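Local coordinates for protein glutathione transferase lambda1 (Populus trichocarpa, PDB 4PQH) that binds glutathione covalently and, as a lambda-class member of the GST superfamily, probably catalyses its transfer to electrophilic substrates with release of a halide anion, at residues Gln167-Leu170 against Val171-Ala174; Ile205-Met208 against Asn209-Glu212. All coordinates share one frame; numbering follows the deposited sequence. Where two conformers were deposited one is given.

Overall arrangement
The two contacts illustrate how helices are started and ended in the helical part of a glutathione transferase. Contact 1 comes first along the chain and opens helix 170-190; contact 2 follows, closing helix 199-208 and leading into helix 212-215. Their centres lie about 12 Å apart, and they meet through Met-208, whose SD sits 3.6 Å from Phe-168 CE1 in the conformer given. Asp-172 and Trp-204 add a hydrogen bond between the two helices. Contact 1 is buried, with the side chain of Ala-174 about 9 Å from the bound glutathione, whereas contact 2 faces solvent, away from the annotated sites.

Contact 1: Gln167-Leu170 against Val171-Ala174; sequences QFSL and VDIA
A capping box and a hydrophobic staple, formed by Ser-169 with Asp-172 and Phe-168 with Ile-173, start helix 170-190 in the buried interior of the helical domain, a signature recurring at the equivalent helix of the GST superfamily. The side-chain-to-backbone arm of the box runs from Ser-169 N to Asp-172 OD2 at 2.8 Å, meeting that oxygen nearly along its C-O axis. With chi1 at 79°, Ser-169 OG stands between its own backbone N and carbonyl carbon, from where it caps Val-171 N at 3.0 Å. The bonds that Ser-169 O receives from Asp-172 N and Ile-173 N are weak backbone ones. The hydroxyl in turn donates to a water 2.7 Å from OG, and this water donates to Gln-167 O and to Asp-172 OD2, the latter at 2.6 Å.

The staple brackets the box from residues just before and within the helix. Because Phe-168 holds CG opposite its backbone N (chi1 -174°), the ring swings forward until CZ is 3.6 Å from Ile-173 CG1, the two side chains crossing at about a right angle. The ring plane lies only 13° from that of the Asp-172 carboxylate, and CE1 approaches Asp-172 CB at 4.0 Å. Trimming Phe-168 to an alanine would probably open a gap beside Ile-173 and leave the Asp-172 carboxylate less shielded. Ile-173 also touches Ile-44 and Thr-45 of helix 37-48.

Asp-172 OD1 accepts from Phe-164 N and Trp-204 NE1, so the buried carboxylate is gripped by four donors, counting the water. Such a setting at a helix N-terminus would probably favour its anionic form, and the negative charge probably complements the positive end of the helix dipole.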
loop_
_atom_site.group_PDB
_atom_site.type_symbol
_atom_site.label_atom_id
_atom_site.label_comp_id
_atom_site.label_asym_id
_atom_site.label_seq_id
_atom_site.Cartn_x
_atom_site.Cartn_y
_atom_site.Cartn_z
ATOM N N GLN A 167 0.216 14.493 10.698
ATOM C CA GLN A 167 -0.514 14.648 9.455
ATOM C C GLN A 167 -0.259 13.458 8.523
ATOM O O GLN A 167 0.737 12.723 8.653
ATOM C CB GLN A 167 -0.216 15.997 8.794
ATOM C CG GLN A 167 -0.812 17.213 9.544
ATOM C CD GLN A 167 -2.340 17.242 9.522
ATOM O OE1 GLN A 167 -2.953 17.521 8.493
ATOM N NE2 GLN A 167 -2.956 16.967 10.665
ATOM N N PHE A 168 -1.208 13.244 7.620
ATOM C CA PHE A 168 -1.215 12.116 6.685
ATOM C C PHE A 168 0.092 11.987 5.896
ATOM O O PHE A 168 0.657 12.983 5.429
ATOM C CB PHE A 168 -2.399 12.306 5.735
ATOM C CG PHE A 168 -2.638 11.159 4.802
ATOM C CD1 PHE A 168 -3.214 9.988 5.255
ATOM C CD2 PHE A 168 -2.347 11.282 3.452
ATOM C CE1 PHE A 168 -3.435 8.930 4.384
ATOM C CE2 PHE A 168 -2.595 10.233 2.572
ATOM C CZ PHE A 168 -3.146 9.059 3.045
ATOM N N SER A 169 0.577 10.752 5.740
ATOM C CA SER A 169 1.838 10.521 5.040
ATOM C C SER A 169 1.915 9.144 4.417
ATOM O O SER A 169 1.024 8.305 4.576
ATOM C CB SER A 169 3.017 10.669 6.005
ATOM O OG SER A 169 3.174 9.497 6.808
ATOM N N LEU A 170 3.022 8.912 3.734
ATOM C CA LEU A 170 3.327 7.611 3.157
ATOM C C LEU A 170 3.298 6.494 4.174
ATOM O O LEU A 170 3.088 5.341 3.799
ATOM C CB LEU A 170 4.702 7.629 2.503
ATOM C CG LEU A 170 4.863 8.552 1.302
ATOM C CD1 LEU A 170 6.309 8.552 0.862
ATOM C CD2 LEU A 170 3.926 8.145 0.161
ATOM N N VAL A 171 3.537 6.801 5.446
ATOM C CA VAL A 171 3.528 5.745 6.457
ATOM C C VAL A 171 2.123 5.164 6.612
ATOM O O VAL A 171 1.943 3.945 6.716
ATOM C CB VAL A 171 4.050 6.224 7.837
ATOM C CG1 VAL A 171 4.090 5.052 8.821
ATOM C CG2 VAL A 171 5.427 6.848 7.713
ATOM N N ASP A 172 1.120 6.033 6.621
ATOM C CA ASP A 172 -0.259 5.566 6.714
ATOM C C ASP A 172 -0.615 4.734 5.486
ATOM O O ASP A 172 -1.234 3.674 5.591
ATOM C CB ASP A 172 -1.205 6.757 6.863
ATOM C CG ASP A 172 -0.753 7.685 7.944
ATOM O OD1 ASP A 172 -0.825 7.296 9.125
ATOM O OD2 ASP A 172 -0.262 8.779 7.595
ATOM N N ILE A 173 -0.196 5.213 4.326
ATOM C CA ILE A 173 -0.416 4.503 3.076
ATOM C C ILE A 173 0.235 3.102 3.070
ATOM O O ILE A 173 -0.348 2.131 2.582
ATOM C CB ILE A 173 0.084 5.342 1.902
ATOM C CG1 ILE A 173 -0.769 6.612 1.794
ATOM C CG2 ILE A 173 0.031 4.553 0.612
ATOM C CD1 ILE A 173 -0.252 7.618 0.777
ATOM N N ALA A 174 1.431 2.999 3.633
ATOM C CA ALA A 174 2.130 1.721 3.687
ATOM C C ALA A 174 1.333 0.684 4.485
ATOM O O ALA A 174 1.263 -0.489 4.110
ATOM C CB ALA A 174 3.506 1.910 4.284
HETATM O O HOH W 1 1.598 10.103 8.904
#

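Contact 2: Ile205-Met208 against Asn209-Glu212; sequences IEEM and NKVE. Unlike the reference sequence in segment 209-212: Val-211 (reference Ile).
Lys-210 folds back along the last turn of helix 199-208 to meet Glu-207, forming a salt bridge at a surface where the helix gives way to a type I turn from Met-208 to Val-211. The lysine starts with CG beside its backbone N and opposite its carbonyl carbon (chi1 -67°), then runs fully extended, laying its methylenes over the backbone so that CG is 3.4 Å from Glu-206 O. Glu-207 starts the same way but bends at chi2 (-54°), curling the carboxylate across the extended lysine. NZ thereby reaches OE2 of Glu-207 at 2.8 Å, on the syn side and 25° out of the carboxylate plane, while OE1 rests 3.7 Å from Lys-210 CD.

A more distant acid, Glu-206, reaches out with an extended chain. In the conformer given, a water that accepts from Lys-210 NZ donates weakly to its OE2, a looser link than the direct bridge.

On another side of the turn, the Asn-209 amide runs alongside the Ile-205 side chain, with ND2 3.8 Å from Ile-205 CG2. Near the end of the helix, Asn-209 N donates to Ile-205 O along the backbone. Lys-210 N bonds to Glu-207 O just before the turn, which Val-211 N closes by donating to Met-208 O (2.9 Å). Val-211 packs CG2 against Glu-207 O at 3.5 Å. Met-208, bent at chi2 and chi3, packs on Phe-163 and Tyr-214.

The Glu-207/Lys-210 pair thus links the last helical turn to the loop residue that follows it. Carbonyls at a helix C-terminus carry partial negative charge, so the ammonium is likely to be favourably placed there, although solvent probably weakens the gain.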
loop_
_atom_site.group_PDB
_atom_site.type_symbol
_atom_site.label_atom_id
_atom_site.label_comp_id
_atom_site.label_asym_id
_atom_site.label_seq_id
_atom_site.Cartn_x
_atom_site.Cartn_y
_atom_site.Cartn_z
ATOM N N ILE A 205 -8.208 4.176 11.846
ATOM C CA ILE A 205 -9.018 3.471 10.871
ATOM C C ILE A 205 -10.171 4.358 10.392
ATOM O O ILE A 205 -10.445 4.446 9.187
ATOM C CB ILE A 205 -9.513 2.125 11.437
ATOM C CG1 ILE A 205 -8.329 1.176 11.665
ATOM C CG2 ILE A 205 -10.533 1.490 10.491
ATOM C CD1 ILE A 205 -8.705 -0.031 12.485
ATOM N N GLU A 206 -10.826 5.039 11.333
ATOM C CA GLU A 206 -11.910 5.942 10.961
ATOM C C GLU A 206 -11.428 7.070 10.047
ATOM O O GLU A 206 -12.106 7.417 9.076
ATOM C CB GLU A 206 -12.622 6.516 12.191
ATOM C CG GLU A 206 -13.781 7.432 11.829
ATOM C CD GLU A 206 -14.614 7.839 13.022
ATOM O OE1 GLU A 206 -14.085 7.837 14.153
ATOM O OE2 GLU A 206 -15.803 8.162 12.824
ATOM N N GLU A 207 -10.256 7.624 10.341
ATOM C CA GLU A 207 -9.738 8.717 9.538
ATOM C C GLU A 207 -9.270 8.258 8.155
ATOM O O GLU A 207 -9.472 8.959 7.162
ATOM C CB GLU A 207 -8.639 9.441 10.305
ATOM C CG GLU A 207 -9.173 10.167 11.561
ATOM C CD GLU A 207 -10.330 11.114 11.254
ATOM O OE1 GLU A 207 -10.196 11.945 10.324
ATOM O OE2 GLU A 207 -11.380 11.011 11.931
ATOM N N MET A 208 -8.653 7.083 8.089
ATOM C CA MET A 208 -8.265 6.522 6.800
ATOM C C MET A 208 -9.481 6.309 5.924
ATOM O O MET A 208 -9.458 6.589 4.724
ATOM C CB MET A 208 -7.548 5.190 6.986
ATOM C CG MET A 208 -6.115 5.342 7.420
ATOM S SD MET A 208 -5.131 6.346 6.281
ATOM C CE MET A 208 -5.425 5.527 4.710
ATOM N N ASN A 209 -10.554 5.819 6.530
ATOM C CA ASN A 209 -11.768 5.539 5.773
ATOM C C ASN A 209 -12.469 6.777 5.232
ATOM O O ASN A 209 -13.389 6.664 4.430
ATOM C CB ASN A 209 -12.743 4.697 6.587
ATOM C CG ASN A 209 -12.296 3.255 6.722
ATOM O OD1 ASN A 209 -11.461 2.774 5.957
ATOM N ND2 ASN A 209 -12.864 2.557 7.687
ATOM N N LYS A 210 -12.040 7.957 5.675
ATOM C CA LYS A 210 -12.585 9.201 5.147
ATOM C C LYS A 210 -11.797 9.675 3.934
ATOM O O LYS A 210 -12.176 10.645 3.279
ATOM C CB LYS A 210 -12.554 10.291 6.213
ATOM C CG LYS A 210 -13.479 10.035 7.371
ATOM C CD LYS A 210 -13.248 11.029 8.493
ATOM C CE LYS A 210 -14.127 10.690 9.669
ATOM N NZ LYS A 210 -13.896 11.630 10.810
ATOM N N VAL A 211 -10.681 9.014 3.657
ATOM C CA VAL A 211 -9.819 9.425 2.559
ATOM C C VAL A 211 -10.285 8.748 1.277
ATOM O O VAL A 211 -10.059 7.551 1.072
ATOM C CB VAL A 211 -8.342 9.070 2.832
ATOM C CG1 VAL A 211 -7.467 9.451 1.646
ATOM C CG2 VAL A 211 -7.850 9.742 4.114
ATOM N N GLU A 212 -10.945 9.516 0.423
ATOM C CA GLU A 212 -11.573 8.977 -0.773
ATOM C C GLU A 212 -10.562 8.335 -1.727
ATOM O O GLU A 212 -10.847 7.307 -2.355
ATOM C CB GLU A 212 -12.379 10.073 -1.477
ATOM C CG GLU A 212 -13.292 9.557 -2.566
ATOM C CD GLU A 212 -14.255 8.489 -2.067
ATOM O OE1 GLU A 212 -14.596 8.488 -0.862
ATOM O OE2 GLU A 212 -14.674 7.649 -2.888
HETATM O O HOH W 2 -15.435 10.989 13.034
#